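Long-range contacts in UDP-N-acetylglucosamine 3-dehydrogenase (Acidithiobacillus ferrooxidans, PDB 7BVJ), which catalyses the NAD(+)-dependent oxidation of the glucosamine 3-position of UDP-N-acetylglucosamine to a ketone, a step in making the lipid A of lipopolysaccharide: residues I2-T6 against E274-I280; R144-F148 against A210-R216; D190-A195 against V307-L311. One frame throughout, in Å; residues are numbered along the deposited sequence.

Interaction 1 of 3, residues I2-T6 against E274-I280; sequences IHMRT and EDFLNAI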
# COMPACT_ATOMS: atom_id res chain seq x y z
N ILE A 2 -9.22 -20.76 4.01
CA ILE A 2 -9.43 -21.01 2.59
C ILE A 2 -8.64 -22.24 2.18
O ILE A 2 -7.53 -22.49 2.68
CB ILE A 2 -9.03 -19.77 1.77
CG1 ILE A 2 -9.74 -18.54 2.35
CG2 ILE A 2 -9.38 -19.94 0.30
CD1 ILE A 2 -8.96 -17.27 2.24
N HIS A 3 -9.21 -23.05 1.28
CA HIS A 3 -8.51 -24.23 0.79
C HIS A 3 -7.75 -23.81 -0.45
O HIS A 3 -8.27 -23.80 -1.57
CB HIS A 3 -9.49 -25.37 0.53
CG HIS A 3 -10.17 -25.85 1.77
ND1 HIS A 3 -9.48 -26.30 2.88
CD2 HIS A 3 -11.48 -25.90 2.11
CE1 HIS A 3 -10.34 -26.63 3.83
NE2 HIS A 3 -11.56 -26.39 3.39
N MET A 4 -6.49 -23.45 -0.24
CA MET A 4 -5.65 -22.90 -1.29
C MET A 4 -4.20 -23.23 -0.98
O MET A 4 -3.76 -23.11 0.17
CB MET A 4 -5.85 -21.39 -1.39
CG MET A 4 -5.05 -20.75 -2.47
SD MET A 4 -6.08 -20.51 -3.90
CE MET A 4 -6.79 -18.94 -3.45
N ARG A 5 -3.44 -23.62 -2.01
CA ARG A 5 -2.01 -23.84 -1.87
C ARG A 5 -1.28 -22.51 -2.10
O ARG A 5 -1.37 -21.91 -3.18
CB ARG A 5 -1.52 -24.90 -2.86
CG ARG A 5 -1.96 -26.30 -2.50
CD ARG A 5 -1.64 -27.24 -3.65
NE ARG A 5 -2.14 -26.74 -4.92
CZ ARG A 5 -1.50 -26.87 -6.08
NH1 ARG A 5 -0.32 -27.48 -6.12
NH2 ARG A 5 -2.03 -26.39 -7.19
N THR A 6 -0.56 -22.06 -1.07
CA THR A 6 0.01 -20.72 -1.04
C THR A 6 1.51 -20.78 -0.76
O THR A 6 2.04 -21.74 -0.19
CB THR A 6 -0.68 -19.84 0.01
OG1 THR A 6 -0.55 -20.44 1.31
CG2 THR A 6 -2.16 -19.66 -0.33
N GLU A 274 -6.45 -12.40 3.15
CA GLU A 274 -7.73 -13.08 3.01
C GLU A 274 -8.51 -12.52 1.83
O GLU A 274 -9.15 -13.27 1.09
CB GLU A 274 -8.57 -12.97 4.28
CG GLU A 274 -9.87 -13.77 4.13
CD GLU A 274 -10.79 -13.71 5.33
OE1 GLU A 274 -10.29 -13.58 6.47
OE2 GLU A 274 -12.02 -13.79 5.13
N ASP A 275 -8.44 -11.20 1.62
CA ASP A 275 -9.13 -10.62 0.48
C ASP A 275 -8.57 -11.15 -0.85
O ASP A 275 -9.32 -11.53 -1.75
CB ASP A 275 -9.04 -9.10 0.56
CG ASP A 275 -9.79 -8.42 -0.54
OD1 ASP A 275 -9.24 -8.36 -1.66
OD2 ASP A 275 -10.92 -7.93 -0.31
N PHE A 276 -7.23 -11.20 -0.97
CA PHE A 276 -6.58 -11.75 -2.17
C PHE A 276 -7.06 -13.18 -2.45
O PHE A 276 -7.45 -13.53 -3.58
CB PHE A 276 -5.05 -11.65 -1.96
CG PHE A 276 -4.19 -12.43 -2.94
CD1 PHE A 276 -4.32 -12.25 -4.32
CD2 PHE A 276 -3.20 -13.28 -2.48
CE1 PHE A 276 -3.49 -12.96 -5.21
CE2 PHE A 276 -2.38 -14.00 -3.36
CZ PHE A 276 -2.52 -13.83 -4.73
N LEU A 277 -7.08 -14.02 -1.41
CA LEU A 277 -7.45 -15.42 -1.62
C LEU A 277 -8.95 -15.57 -1.91
O LEU A 277 -9.36 -16.43 -2.71
CB LEU A 277 -7.03 -16.25 -0.40
CG LEU A 277 -5.53 -16.33 -0.08
CD1 LEU A 277 -5.26 -17.22 1.14
CD2 LEU A 277 -4.75 -16.81 -1.29
N ASN A 278 -9.79 -14.74 -1.28
CA ASN A 278 -11.21 -14.76 -1.61
C ASN A 278 -11.44 -14.31 -3.04
O ASN A 278 -12.31 -14.85 -3.72
CB ASN A 278 -11.99 -13.87 -0.64
CG ASN A 278 -12.05 -14.46 0.74
OD1 ASN A 278 -11.98 -15.68 0.91
ND2 ASN A 278 -12.17 -13.60 1.74
N ALA A 279 -10.65 -13.35 -3.52
CA ALA A 279 -10.81 -12.92 -4.90
C ALA A 279 -10.52 -14.06 -5.86
O ALA A 279 -11.23 -14.25 -6.85
CB ALA A 279 -9.90 -11.74 -5.19
N ILE A 280 -9.47 -14.84 -5.57
CA ILE A 280 -9.19 -16.00 -6.42
C ILE A 280 -10.36 -16.97 -6.38
O ILE A 280 -10.86 -17.41 -7.42
CB ILE A 280 -7.89 -16.70 -6.00
CG1 ILE A 280 -6.68 -15.83 -6.30
CG2 ILE A 280 -7.78 -18.06 -6.71
CD1 ILE A 280 -5.44 -16.14 -5.43
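L277, I2 and M4 bury most of the surface where the start of the Rossmann fold meets helix 268-282. Residues 2-6 lead into strand 5-9, a strand of the parallel NAD-binding sheet, while the helix is added from a far later part of the chain, 268 residues on. No hydrogen bond crosses the contact, which is made mainly by aliphatic groups. L277, with 78 Å² covered, reaches from the helix between I2 and M4. Its CG stands anti to its own carbonyl carbon (chi1 -63°), and from there the two methyls divide the partners: CD1 lies 3.9 Å from I2 CD1, whereas CD2 meets both M4 CE at 3.7 Å and CG2 of T6, a residue whose side chain runs at about a right angle to the leucine. I2, also 78 Å², uses its CD1 as the probe. That methyl approaches L277 CB to 3.4 Å, closer than two carbons normally pack, and also touches E274 CG and N278 OD1. M4, with 69 Å² covered, begins with CG anti to the backbone N and then bends at chi2 (98°) and chi3 (86°), which brings its terminal methyl to the helix. There CE packs on I280 as well as L277. Shortening M4 to an alanine would probably open a gap beside L277 CD2 and leave the CG2 methyl of I280 without its partner across the contact. Y22 of helix 13-25 and A63 of strand 63-66 also touch L277, placing the leucine among Rossmann elements; the T6 hydroxyl is hydrogen-bonded to that of S26. At the end of the methionine, CE sits 3.5 Å from I280 CG2 and 3.6 Å from I280 CB.

Interaction 2 of 3, residues R144-F148 against A210-R216; sequences RLAPF and AASRVVR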
# COMPACT_ATOMS: atom_id res chain seq x y z
N ARG A 144 2.95 11.63 6.60
CA ARG A 144 3.53 10.32 6.90
C ARG A 144 5.00 10.53 7.23
O ARG A 144 5.84 10.64 6.33
CB ARG A 144 3.35 9.36 5.73
CG ARG A 144 3.41 7.91 6.10
CD ARG A 144 2.76 7.04 5.02
NE ARG A 144 1.30 7.20 4.98
CZ ARG A 144 0.44 6.42 5.63
NH1 ARG A 144 0.89 5.42 6.40
NH2 ARG A 144 -0.87 6.63 5.52
N LEU A 145 5.30 10.58 8.52
CA LEU A 145 6.59 10.98 9.04
C LEU A 145 7.16 9.82 9.84
O LEU A 145 6.54 9.37 10.81
CB LEU A 145 6.44 12.22 9.94
CG LEU A 145 5.45 13.30 9.52
CD1 LEU A 145 5.50 14.48 10.50
CD2 LEU A 145 5.74 13.79 8.10
N ALA A 146 8.33 9.33 9.43
CA ALA A 146 8.97 8.20 10.07
C ALA A 146 10.31 8.62 10.67
O ALA A 146 11.06 9.39 10.05
CB ALA A 146 9.19 7.06 9.08
N PRO A 147 10.64 8.16 11.88
CA PRO A 147 11.94 8.49 12.46
C PRO A 147 13.07 7.86 11.66
O PRO A 147 12.92 6.80 11.04
CB PRO A 147 11.86 7.89 13.87
CG PRO A 147 10.90 6.76 13.73
CD PRO A 147 9.87 7.23 12.73
N PHE A 148 14.22 8.52 11.68
CA PHE A 148 15.39 7.99 10.98
C PHE A 148 15.91 6.76 11.72
O PHE A 148 16.19 6.82 12.92
CB PHE A 148 16.46 9.06 10.86
CG PHE A 148 17.39 8.82 9.72
CD1 PHE A 148 16.94 8.93 8.42
CD2 PHE A 148 18.70 8.46 9.95
CE1 PHE A 148 17.79 8.70 7.35
CE2 PHE A 148 19.56 8.22 8.89
CZ PHE A 148 19.11 8.34 7.59
N ALA A 210 2.48 15.16 2.64
CA ALA A 210 3.83 15.30 3.16
C ALA A 210 4.37 13.95 3.61
O ALA A 210 3.62 13.11 4.13
CB ALA A 210 3.86 16.31 4.32
N ALA A 211 5.66 13.72 3.40
CA ALA A 211 6.30 12.51 3.88
C ALA A 211 7.72 12.83 4.30
O ALA A 211 8.37 13.68 3.69
CB ALA A 211 6.27 11.41 2.80
N SER A 212 8.19 12.16 5.35
CA SER A 212 9.54 12.37 5.89
C SER A 212 10.07 11.09 6.52
O SER A 212 9.31 10.31 7.11
CB SER A 212 9.56 13.49 6.94
OG SER A 212 10.86 13.61 7.50
N ARG A 213 11.38 10.89 6.39
CA ARG A 213 12.08 9.76 7.01
C ARG A 213 13.07 10.20 8.08
O ARG A 213 13.88 9.38 8.53
CB ARG A 213 12.80 8.92 5.94
CG ARG A 213 13.82 9.69 5.15
CD ARG A 213 14.58 8.80 4.18
NE ARG A 213 15.66 9.55 3.55
CZ ARG A 213 16.30 9.18 2.45
NH1 ARG A 213 15.98 8.04 1.85
NH2 ARG A 213 17.27 9.94 1.96
N VAL A 214 13.02 11.45 8.53
CA VAL A 214 13.98 11.95 9.51
C VAL A 214 13.32 12.65 10.70
O VAL A 214 13.92 13.55 11.29
CB VAL A 214 14.98 12.90 8.84
CG1 VAL A 214 15.86 12.16 7.86
CG2 VAL A 214 14.24 14.06 8.14
N VAL A 215 12.09 12.29 11.06
CA VAL A 215 11.43 13.01 12.16
C VAL A 215 11.87 12.44 13.50
O VAL A 215 12.51 11.38 13.56
CB VAL A 215 9.90 12.99 12.05
CG1 VAL A 215 9.41 14.04 11.06
CG2 VAL A 215 9.41 11.61 11.69
N ARG A 216 11.53 13.14 14.59
CA ARG A 216 11.76 12.60 15.93
C ARG A 216 10.81 11.45 16.24
O ARG A 216 11.25 10.30 16.45
CB ARG A 216 11.60 13.71 16.98
CG ARG A 216 12.57 14.88 16.85
CD ARG A 216 13.04 15.36 18.23
NE ARG A 216 13.80 14.32 18.92
CZ ARG A 216 14.74 14.56 19.83
NH1 ARG A 216 15.02 15.81 20.17
NH2 ARG A 216 15.39 13.55 20.41
O HOH W 1 12.63 6.34 8.43
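The segments of strands 139-147 and 206-215 at 144-147 and 210-212 run parallel, 7° apart in direction, their axes approaching to 4.6 Å, and join as neighbours in the large mixed sheet of the Gfo/Idh/MocA C-terminal domain. The register pairs R144 with A211 and L145 with S212. Hydrogen bonds pass from R144 N to A210 O, from S212 N to R144 O and from A146 N to S212 O, the last at 2.7 Å and nearly straight (168°). Beyond S212 the chain turns a corner at R213 and V214, and an ST turn marks it: S212 OG accepts from V214 N. The next bond, V215 N to A146 O, is longer at 3.2 Å, its donor standing above the carbonyl plane.

V215 packs across L145 at about a right angle; its CG2 lies 3.5 Å from L145 CB, and CG1 also reaches that carbon. L145 CD2 meets S212 CB at 4.0 Å. R144 sends its guanidinium group to D165 as a salt bridge. A water donates to both P147 O and R213 O, linking the two backbones. The F148 side chain, with CG anti to its backbone N (chi1 -156°), runs alongside V214, with CD1 3.5 Å from V214 CG1. At the ring edge and in its plane, R213 O lies 3.1 Å from F148 CD1.

Interaction 3 of 3, residues D190-A195 against V307-L311; sequences DKADMA and VEAFL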
# COMPACT_ATOMS: atom_id res chain seq x y z
N ASP A 190 21.92 13.47 -1.35
CA ASP A 190 21.24 14.15 -2.45
C ASP A 190 19.79 13.71 -2.63
O ASP A 190 19.05 14.36 -3.37
CB ASP A 190 22.01 13.91 -3.75
CG ASP A 190 22.24 12.42 -4.01
OD1 ASP A 190 22.49 11.64 -3.05
OD2 ASP A 190 22.17 12.02 -5.20
N LYS A 191 19.40 12.59 -2.02
CA LYS A 191 18.03 12.09 -2.10
C LYS A 191 17.16 12.79 -1.07
O LYS A 191 17.61 13.07 0.05
CB LYS A 191 17.98 10.58 -1.82
CG LYS A 191 18.70 9.74 -2.83
CD LYS A 191 18.10 9.92 -4.20
CE LYS A 191 18.80 9.06 -5.22
NZ LYS A 191 18.59 9.58 -6.60
N ALA A 192 15.91 13.04 -1.44
CA ALA A 192 15.00 13.75 -0.55
C ALA A 192 14.87 13.00 0.77
O ALA A 192 14.72 11.77 0.79
CB ALA A 192 13.62 13.90 -1.21
N ASP A 193 14.99 13.72 1.89
CA ASP A 193 14.62 13.17 3.18
C ASP A 193 13.21 13.55 3.57
O ASP A 193 12.61 12.90 4.44
CB ASP A 193 15.57 13.65 4.28
CG ASP A 193 17.00 13.15 4.08
OD1 ASP A 193 17.22 11.92 3.92
OD2 ASP A 193 17.90 14.02 4.09
N MET A 194 12.68 14.61 2.99
CA MET A 194 11.28 14.95 3.17
C MET A 194 10.78 15.53 1.86
O MET A 194 11.53 16.15 1.12
CB MET A 194 11.09 15.96 4.31
CG MET A 194 12.26 16.92 4.42
SD MET A 194 12.07 18.15 5.71
CE MET A 194 12.60 17.20 7.13
N ALA A 195 9.52 15.27 1.56
CA ALA A 195 8.92 15.84 0.37
C ALA A 195 7.48 16.20 0.67
O ALA A 195 6.87 15.69 1.62
CB ALA A 195 9.01 14.89 -0.83
N VAL A 307 10.02 16.23 -7.44
CA VAL A 307 10.87 16.43 -6.26
C VAL A 307 12.33 16.53 -6.68
O VAL A 307 13.05 17.45 -6.28
CB VAL A 307 10.66 15.29 -5.24
CG1 VAL A 307 11.74 15.35 -4.20
CG2 VAL A 307 9.25 15.35 -4.58
N GLU A 308 12.78 15.58 -7.50
CA GLU A 308 14.15 15.62 -7.98
C GLU A 308 14.41 16.87 -8.82
O GLU A 308 15.54 17.38 -8.85
CB GLU A 308 14.48 14.34 -8.76
CG GLU A 308 14.12 13.05 -7.96
CD GLU A 308 15.01 11.84 -8.25
OE1 GLU A 308 14.46 10.72 -8.43
OE2 GLU A 308 16.25 11.99 -8.27
N ALA A 309 13.39 17.40 -9.50
CA ALA A 309 13.59 18.64 -10.24
C ALA A 309 13.77 19.82 -9.29
O ALA A 309 14.67 20.65 -9.49
CB ALA A 309 12.43 18.89 -11.20
N PHE A 310 12.93 19.92 -8.26
CA PHE A 310 13.13 20.94 -7.23
C PHE A 310 14.54 20.88 -6.66
O PHE A 310 15.21 21.91 -6.51
CB PHE A 310 12.10 20.77 -6.11
CG PHE A 310 12.06 21.92 -5.12
CD1 PHE A 310 12.57 21.77 -3.85
CD2 PHE A 310 11.46 23.12 -5.45
CE1 PHE A 310 12.52 22.81 -2.92
CE2 PHE A 310 11.40 24.16 -4.53
CZ PHE A 310 11.94 24.00 -3.27
N LEU A 311 15.00 19.68 -6.32
CA LEU A 311 16.25 19.56 -5.58
C LEU A 311 17.46 19.90 -6.45
O LEU A 311 18.51 20.26 -5.91
CB LEU A 311 16.39 18.16 -5.00
CG LEU A 311 15.58 17.94 -3.72
CD1 LEU A 311 15.37 16.46 -3.43
CD2 LEU A 311 16.27 18.61 -2.56
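Apolar contacts join A192 to V307 and L311 of the C-terminal helix, and A195 to V307, methyl to methyl in all three pairs. A192 CB touches two helix residues, with V307 CG1 and L311 CD1 both 3.8 Å away. The branches of V307 serve different alanines: CG1, anti to the backbone N (chi1 168°), faces A192, whereas CG2 lies 3.8 Å from A195 CB. The small side chains are consistent with the close approach, the CA atoms of A195 and V307 being 6.9 Å apart.

The one ionic contact is peripheral: K191 NZ and E308 OE2 form a long salt bridge at 3.8 Å, their side chains crossing at a slant. K191 bends at chi2 (-61°), which carries its ammonium end back to the helix although its CB points away from it.

No hydrogen bond links the two segments. D193 and M194 form a classic beta bulge opposite V185, at the start of strand 194-201. Helix 290-312 packs against this strand and against A182 and V183 of strand 177-185, while I158 of helix 157-173 touches both A195 and V307.

In the fold
Interactions 2 and 3 belong to one continuous region of the C-terminal domain, their centres 14 Å apart. Strands 194-201 and 206-215 adjoin in its mixed sheet, where A211 O and A195 N lie 2.9 Å apart, probably hydrogen-bonded, and R213 NH2 makes a 2.8 Å salt bridge to D193 OD1. Interaction 1 stands apart in the Rossmann domain, its centre 35 Å from that of interaction 2 and 40 Å from that of interaction 3, across the chain's centre. None of the three lines the NAD or disulfonate pocket. In interaction 2 the A146 side chain is about 13 Å from NAD and that of L145 about 10 Å from the bound disulfonate.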